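Local coordinates for competence damage-inducible protein A (Enterobacter cloacae subsp. cloacae, PDB 5VU3), which is of unknown function but belongs to the CinA competence-damage family, some of whose members deamidate nicotinamide mononucleotide, at residues Gly41-Ala46 with Val106-Ser111; Tyr57-Val62 with Ala96-Ile101. All coordinates share one frame; numbering follows the deposited sequence.

Interactions 1 and 2 bury opposite faces of the same central sheet, with centres about 9 Å apart. Interaction 1 packs helix 42-49 on one face, against strand 106-112; interaction 2 packs helix 88-101 on the other, against strand 57-63. Strand 32-37 runs between the two strands, and the contacts also meet directly: Gly-41 N lies 3.5 Å from Val-62 CG2, and Ser-107 CB lies 3.8 Å from Ile-98 CG2. In sequence, both segments of interaction 2 fall between those of interaction 1. Both contacts also adjoin the second subunit.

Interaction 1. Residues Gly41-Ala46 with Val106-Ser111; sequences GKLSVA and VSIAIS
Leu-43 lays its CD2 methyl over two isoleucines of the strand segment 106-111, bridging Ile-108 and Ile-110. This one branch makes the near approaches: Leu-43 CD2 is 4.0 Å from Ile-108 CG2 and 3.9 Å from Ile-110 CD1. The two isoleucines answer with different parts of themselves. Ile-108 offers the short branch at its CB, whereas Ile-110, extended beyond CG1 (chi2 178°), offers the far end of its long one. Both side chains cross that of Leu-43 at a slant, and the meeting is purely apolar, with no hydrogen bond between the segments. Reach is what makes it possible, since Leu-43 CA and Ile-108 CA are 9.4 Å apart. With CG anti to the backbone N (chi1 176°), the Leu-43 side chain extends from the first turn of the helix, and the rotation about CB-CG (chi2 55°) turns CD2 to the strand.

Three backbone N-H groups hold the carboxylate of Glu-36 against the start of the helix: those of Gly-41, at the N-cap position, and Leu-43 bond to OE1, and that of Ser-44 to OE2. Leu-43 also touches Thr-34 on the intervening strand and Ser-160 of helix 149-167, and Ile-108 touches Leu-164 of that helix. Helices 42-49 and 149-167 thus cover this face of the sheet while helix 88-101 packs on the other, where Ala-109 meets Ala-95, as in a three-layer alpha/beta/alpha sandwich, here that of the CinA family.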
ATOM      1  N   GLY A  41      -3.505   2.594   0.872  1.00 17.27           N
ATOM      2  CA  GLY A  41      -2.589   1.646   1.474  1.00 18.09           C
ATOM      3  C   GLY A  41      -2.966   1.209   2.874  1.00 19.20           C
ATOM      4  O   GLY A  41      -2.265   0.369   3.447  1.00 17.48           O
ATOM      5  N   LYS A  42      -4.040   1.767   3.445  1.00 16.84           N
ATOM      6  CA  LYS A  42      -4.473   1.362   4.781  1.00 20.76           C
ATOM      7  C   LYS A  42      -4.866  -0.104   4.823  1.00 21.00           C
ATOM      8  O   LYS A  42      -4.727  -0.756   5.866  1.00 17.84           O
ATOM      9  CB  LYS A  42      -5.648   2.221   5.239  1.00 22.60           C
ATOM     10  CG  LYS A  42      -5.273   3.657   5.558  1.00 28.82           C
ATOM     11  CD  LYS A  42      -4.647   3.770   6.914  1.00 29.16           C
ATOM     12  CE  LYS A  42      -4.761   5.183   7.460  1.00 32.61           C
ATOM     13  NZ  LYS A  42      -4.075   5.275   8.779  1.00 36.38           N
ATOM     14  N   LEU A  43      -5.387  -0.636   3.717  1.00 17.03           N
ATOM     15  CA  LEU A  43      -5.734  -2.051   3.712  1.00 17.89           C
ATOM     16  C   LEU A  43      -4.474  -2.905   3.734  1.00 15.80           C
ATOM     17  O   LEU A  43      -4.361  -3.833   4.539  1.00 17.38           O
ATOM     18  CB  LEU A  43      -6.616  -2.383   2.506  1.00 18.37           C
ATOM     19  CG  LEU A  43      -7.002  -3.849   2.289  1.00 16.34           C
ATOM     20  CD1 LEU A  43      -7.676  -4.444   3.538  1.00 17.92           C
ATOM     21  CD2 LEU A  43      -7.894  -3.982   1.066  1.00 19.87           C
ATOM     22  N   SER A  44      -3.492  -2.580   2.884  1.00 15.44           N
ATOM     23  CA  SER A  44      -2.237  -3.328   2.896  0.50 16.62           C
ATOM     24  C   SER A  44      -1.548  -3.232   4.252  1.00 18.31           C
ATOM     25  O   SER A  44      -0.997  -4.223   4.749  1.00 19.44           O
ATOM     26  CB  SER A  44      -1.313  -2.823   1.789  0.50 17.47           C
ATOM     27  OG  SER A  44      -0.015  -3.364   1.933  0.50 17.11           O
ATOM     28  N   VAL A  45      -1.570  -2.047   4.870  1.00 15.87           N
ATOM     29  CA  VAL A  45      -0.952  -1.870   6.186  1.00 20.13           C
ATOM     30  C   VAL A  45      -1.582  -2.823   7.194  1.00 20.86           C
ATOM     31  O   VAL A  45      -0.883  -3.489   7.967  1.00 19.64           O
ATOM     32  CB  VAL A  45      -1.072  -0.406   6.650  1.00 20.28           C
ATOM     33  CG1 VAL A  45      -0.911  -0.308   8.179  1.00 23.08           C
ATOM     34  CG2 VAL A  45      -0.028   0.467   5.957  1.00 17.04           C
ATOM     35  N   ALA A  46      -2.914  -2.901   7.197  1.00 16.91           N
ATOM     36  CA  ALA A  46      -3.605  -3.793   8.128  1.00 19.96           C
ATOM     37  C   ALA A  46      -3.199  -5.243   7.904  1.00 18.98           C
ATOM     38  O   ALA A  46      -2.968  -5.988   8.865  1.00 17.07           O
ATOM     39  CB  ALA A  46      -5.117  -3.636   7.977  1.00 21.41           C
ATOM     40  N   VAL A 106      -7.022 -15.052  -3.961  1.00 18.38           N
ATOM     41  CA  VAL A 106      -8.082 -14.169  -3.503  1.00 21.11           C
ATOM     42  C   VAL A 106      -7.599 -12.736  -3.672  1.00 20.56           C
ATOM     43  O   VAL A 106      -6.426 -12.436  -3.428  1.00 22.24           O
ATOM     44  CB  VAL A 106      -8.456 -14.453  -2.031  1.00 22.49           C
ATOM     45  CG1 VAL A 106      -9.554 -13.514  -1.560  1.00 19.99           C
ATOM     46  CG2 VAL A 106      -8.873 -15.918  -1.847  1.00 22.47           C
ATOM     47  N   SER A 107      -8.500 -11.851  -4.083  1.00 20.06           N
ATOM     48  CA  SER A 107      -8.159 -10.443  -4.196  1.00 18.61           C
ATOM     49  C   SER A 107      -9.308  -9.590  -3.683  1.00 19.18           C
ATOM     50  O   SER A 107     -10.473  -9.992  -3.728  1.00 18.84           O
ATOM     51  CB  SER A 107      -7.821 -10.056  -5.639  1.00 20.28           C
ATOM     52  OG  SER A 107      -8.968 -10.137  -6.474  1.00 22.18           O
ATOM     53  N   ILE A 108      -8.952  -8.413  -3.173  1.00 16.68           N
ATOM     54  CA  ILE A 108      -9.889  -7.356  -2.815  1.00 16.63           C
ATOM     55  C   ILE A 108      -9.543  -6.134  -3.646  1.00 17.02           C
ATOM     56  O   ILE A 108      -8.374  -5.736  -3.709  1.00 18.82           O
ATOM     57  CB  ILE A 108      -9.811  -6.998  -1.320  1.00 17.62           C
ATOM     58  CG1 ILE A 108     -10.042  -8.225  -0.431  1.00 16.90           C
ATOM     59  CG2 ILE A 108     -10.768  -5.853  -1.006  1.00 20.69           C
ATOM     60  CD1 ILE A 108      -9.941  -7.900   1.057  1.00 20.39           C
ATOM     61  N   ALA A 109     -10.550  -5.530  -4.266  1.00 19.12           N
ATOM     62  CA  ALA A 109     -10.383  -4.244  -4.925  1.00 19.64           C
ATOM     63  C   ALA A 109     -11.322  -3.238  -4.284  1.00 19.65           C
ATOM     64  O   ALA A 109     -12.485  -3.552  -4.012  1.00 20.63           O
ATOM     65  CB  ALA A 109     -10.655  -4.344  -6.436  1.00 18.72           C
ATOM     66  N   ILE A 110     -10.820  -2.028  -4.041  1.00 16.21           N
ATOM     67  CA  ILE A 110     -11.628  -0.935  -3.503  1.00 16.26           C
ATOM     68  C   ILE A 110     -11.448   0.281  -4.401  1.00 21.05           C
ATOM     69  O   ILE A 110     -10.314   0.643  -4.735  1.00 19.40           O
ATOM     70  CB  ILE A 110     -11.229  -0.594  -2.055  1.00 20.76           C
ATOM     71  CG1 ILE A 110     -11.317  -1.833  -1.163  1.00 22.45           C
ATOM     72  CG2 ILE A 110     -12.091   0.531  -1.513  1.00 19.65           C
ATOM     73  CD1 ILE A 110     -10.891  -1.571   0.275  1.00 21.07           C
ATOM     74  N   SER A 111     -12.558   0.899  -4.812  1.00 18.76           N
ATOM     75  CA  SER A 111     -12.501   2.134  -5.591  1.00 16.16           C
ATOM     76  C   SER A 111     -13.630   3.044  -5.130  1.00 19.68           C
ATOM     77  O   SER A 111     -14.802   2.661  -5.205  1.00 21.14           O
ATOM     78  CB  SER A 111     -12.608   1.852  -7.091  1.00 19.33           C
ATOM     79  OG  SER A 111     -12.517   3.053  -7.835  1.00 21.62           O
TER

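Interaction 2. Residues Tyr57-Val62 with Ala96-Ile101; sequences YDVGLV and ASIRDI
Tyr-57 OH is gripped by Thr-34 OG1 through a hydrogen bond and by Ser-44 OG through a weak one, on the face of the strand turned away from Val-59, Leu-61 and their partner Ile-98. The hydroxyl end of the side chain reaches Gly-60, whose CA is 3.2 Å from Tyr-57 OH, an approach eased by the missing side chain. Asp-58 departs from regular strand geometry (psi -65°), which lets Tyr-57 and Val-59 serve opposite faces although they are two residues apart.

On the helix side, Ile-98 sets its CD1 methyl over Val-59 and Leu-61. Ile-98 CD1 comes to 4.0 Å from Leu-61 CB, and to 4.2 Å from Val-59 CG1, where the two side chains run alongside one another, pointing opposite ways. CG1 of Ile-98 is anti to the backbone N (chi1 -169°), and the bend at chi2 (61°) then brings CD1 to the strand. This is one outer layer of the alpha/beta/alpha sandwich, with helix 88-101 packed on the sheet beside helix 66-73, whose Leu-73 touches both Leu-61 and Ile-98. Beyond the strand lies the second subunit: residues 60-62 pair antiparallel with a strand of that chain, continuing the sheet across the dimer, and Asp-58 OD1 accepts a hydrogen bond from Phe-64 N of the second subunit.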
ATOM      1  N   TYR A  57      -0.129 -13.163   2.512  1.00 18.77           N
ATOM      2  CA  TYR A  57      -0.247 -11.880   1.833  1.00 18.21           C
ATOM      3  C   TYR A  57       1.091 -11.519   1.212  1.00 22.72           C
ATOM      4  O   TYR A  57       2.131 -11.595   1.873  1.00 23.86           O
ATOM      5  CB  TYR A  57      -0.718 -10.776   2.796  1.00 15.36           C
ATOM      6  CG  TYR A  57      -1.002  -9.441   2.130  1.00 19.76           C
ATOM      7  CD1 TYR A  57      -0.306  -8.302   2.499  1.00 21.41           C
ATOM      8  CD2 TYR A  57      -1.977  -9.320   1.140  1.00 16.64           C
ATOM      9  CE1 TYR A  57      -0.556  -7.073   1.896  1.00 20.29           C
ATOM     10  CE2 TYR A  57      -2.234  -8.096   0.527  1.00 15.80           C
ATOM     11  CZ  TYR A  57      -1.525  -6.974   0.921  1.00 23.01           C
ATOM     12  OH  TYR A  57      -1.773  -5.752   0.332  1.00 21.56           O
ATOM     13  N   ASP A  58       1.060 -11.141  -0.066  1.00 20.55           N
ATOM     14  CA  ASP A  58       2.277 -10.815  -0.799  1.00 23.81           C
ATOM     15  C   ASP A  58       2.169  -9.417  -1.416  1.00 24.60           C
ATOM     16  O   ASP A  58       2.896  -8.518  -0.995  1.00 21.87           O
ATOM     17  CB  ASP A  58       2.551 -11.883  -1.860  1.00 22.09           C
ATOM     18  CG  ASP A  58       3.915 -11.736  -2.513  1.00 24.48           C
ATOM     19  OD1 ASP A  58       4.675 -10.824  -2.133  1.00 27.51           O
ATOM     20  OD2 ASP A  58       4.235 -12.542  -3.412  1.00 27.26           O
ATOM     21  N   VAL A  59       1.262  -9.210  -2.363  1.00 19.86           N
ATOM     22  CA  VAL A  59       1.270  -8.027  -3.217  1.00 20.08           C
ATOM     23  C   VAL A  59       0.124  -7.108  -2.826  1.00 19.70           C
ATOM     24  O   VAL A  59      -1.024  -7.550  -2.689  1.00 19.48           O
ATOM     25  CB  VAL A  59       1.172  -8.412  -4.701  1.00 17.77           C
ATOM     26  CG1 VAL A  59       0.972  -7.161  -5.568  1.00 18.49           C
ATOM     27  CG2 VAL A  59       2.413  -9.199  -5.116  1.00 19.93           C
ATOM     28  N   GLY A  60       0.435  -5.822  -2.680  1.00 16.84           N
ATOM     29  CA  GLY A  60      -0.582  -4.806  -2.485  1.00 16.26           C
ATOM     30  C   GLY A  60      -0.344  -3.648  -3.428  1.00 20.27           C
ATOM     31  O   GLY A  60       0.785  -3.154  -3.546  1.00 21.06           O
ATOM     32  N   LEU A  61      -1.387  -3.209  -4.124  1.00 17.54           N
ATOM     33  CA  LEU A  61      -1.260  -2.111  -5.067  1.00 15.16           C
ATOM     34  C   LEU A  61      -2.130  -0.946  -4.630  1.00 17.57           C
ATOM     35  O   LEU A  61      -3.269  -1.132  -4.188  1.00 20.21           O
ATOM     36  CB  LEU A  61      -1.643  -2.548  -6.489  1.00 16.38           C
ATOM     37  CG  LEU A  61      -1.602  -1.452  -7.558  1.00 20.21           C
ATOM     38  CD1 LEU A  61      -0.171  -1.002  -7.872  1.00 23.96           C
ATOM     39  CD2 LEU A  61      -2.320  -1.918  -8.830  1.00 24.06           C
ATOM     40  N   VAL A  62      -1.574   0.254  -4.740  1.00 15.00           N
ATOM     41  CA  VAL A  62      -2.293   1.498  -4.507  1.00 17.08           C
ATOM     42  C   VAL A  62      -2.258   2.270  -5.814  1.00 18.40           C
ATOM     43  O   VAL A  62      -1.180   2.456  -6.390  1.00 18.73           O
ATOM     44  CB  VAL A  62      -1.657   2.311  -3.365  1.00 19.07           C
ATOM     45  CG1 VAL A  62      -2.250   3.698  -3.306  1.00 21.10           C
ATOM     46  CG2 VAL A  62      -1.834   1.578  -2.034  1.00 18.55           C
ATOM     47  N   ALA A  96      -9.833  -8.816 -10.734  1.00 20.76           N
ATOM     48  CA  ALA A  96      -9.382  -9.907 -11.589  1.00 23.76           C
ATOM     49  C   ALA A  96      -7.930  -9.712 -12.001  1.00 21.29           C
ATOM     50  O   ALA A  96      -7.138 -10.662 -12.004  1.00 24.67           O
ATOM     51  CB  ALA A  96     -10.283 -10.013 -12.824  1.00 23.59           C
ATOM     52  N   SER A  97      -7.563  -8.484 -12.354  1.00 19.86           N
ATOM     53  CA  SER A  97      -6.211  -8.222 -12.835  1.00 22.52           C
ATOM     54  C   SER A  97      -5.180  -8.362 -11.715  1.00 23.98           C
ATOM     55  O   SER A  97      -4.139  -9.001 -11.901  1.00 23.01           O
ATOM     56  CB  SER A  97      -6.149  -6.831 -13.458  1.00 25.34           C
ATOM     57  OG  SER A  97      -4.808  -6.441 -13.690  1.00 32.70           O
ATOM     58  N   ILE A  98      -5.442  -7.770 -10.544  1.00 21.76           N
ATOM     59  CA  ILE A  98      -4.433  -7.839  -9.481  1.00 18.31           C
ATOM     60  C   ILE A  98      -4.266  -9.275  -8.998  1.00 20.27           C
ATOM     61  O   ILE A  98      -3.159  -9.689  -8.634  1.00 19.89           O
ATOM     62  CB  ILE A  98      -4.770  -6.880  -8.321  1.00 19.24           C
ATOM     63  CG1 ILE A  98      -3.582  -6.756  -7.355  1.00 18.56           C
ATOM     64  CG2 ILE A  98      -6.021  -7.330  -7.561  1.00 17.77           C
ATOM     65  CD1 ILE A  98      -2.314  -6.202  -7.988  1.00 23.48           C
ATOM     66  N   ARG A  99      -5.341 -10.061  -9.017  1.00 25.16           N
ATOM     67  CA  ARG A  99      -5.238 -11.473  -8.669  1.00 24.80           C
ATOM     68  C   ARG A  99      -4.276 -12.200  -9.604  1.00 24.30           C
ATOM     69  O   ARG A  99      -3.480 -13.039  -9.165  1.00 21.52           O
ATOM     70  CB  ARG A  99      -6.633 -12.103  -8.701  1.00 22.86           C
ATOM     71  CG  ARG A  99      -6.673 -13.568  -8.350  1.00 27.52           C
ATOM     72  CD  ARG A  99      -8.080 -14.137  -8.457  1.00 26.42           C
ATOM     73  NE  ARG A  99      -8.060 -15.593  -8.352  1.00 29.18           N
ATOM     74  CZ  ARG A  99      -8.089 -16.433  -9.382  1.00 33.39           C
ATOM     75  NH1 ARG A  99      -8.160 -15.979 -10.626  1.00 31.09           N
ATOM     76  NH2 ARG A  99      -8.051 -17.743  -9.165  1.00 35.88           N
ATOM     77  N   ASP A 100      -4.311 -11.868 -10.893  1.00 26.03           N
ATOM     78  CA  ASP A 100      -3.402 -12.501 -11.844  1.00 27.86           C
ATOM     79  C   ASP A 100      -1.978 -11.972 -11.696  1.00 22.91           C
ATOM     80  O   ASP A 100      -1.012 -12.745 -11.715  1.00 23.60           O
ATOM     81  CB  ASP A 100      -3.905 -12.278 -13.266  1.00 36.41           C
ATOM     82  CG  ASP A 100      -5.197 -13.005 -13.541  1.00 43.24           C
ATOM     83  OD1 ASP A 100      -5.381 -14.116 -12.989  1.00 46.52           O
ATOM     84  OD2 ASP A 100      -6.023 -12.465 -14.310  1.00 41.23           O
ATOM     85  N   ILE A 101      -1.828 -10.651 -11.575  1.00 22.48           N
ATOM     86  CA  ILE A 101      -0.498 -10.056 -11.458  1.00 21.67           C
ATOM     87  C   ILE A 101       0.232 -10.613 -10.243  1.00 20.61           C
ATOM     88  O   ILE A 101       1.440 -10.892 -10.292  1.00 23.12           O
ATOM     89  CB  ILE A 101      -0.611  -8.521 -11.401  1.00 24.68           C
ATOM     90  CG1 ILE A 101      -0.952  -7.951 -12.784  1.00 26.83           C
ATOM     91  CG2 ILE A 101       0.676  -7.888 -10.871  1.00 26.99           C
ATOM     92  CD1 ILE A 101      -1.579  -6.559 -12.718  1.00 25.85           C
TER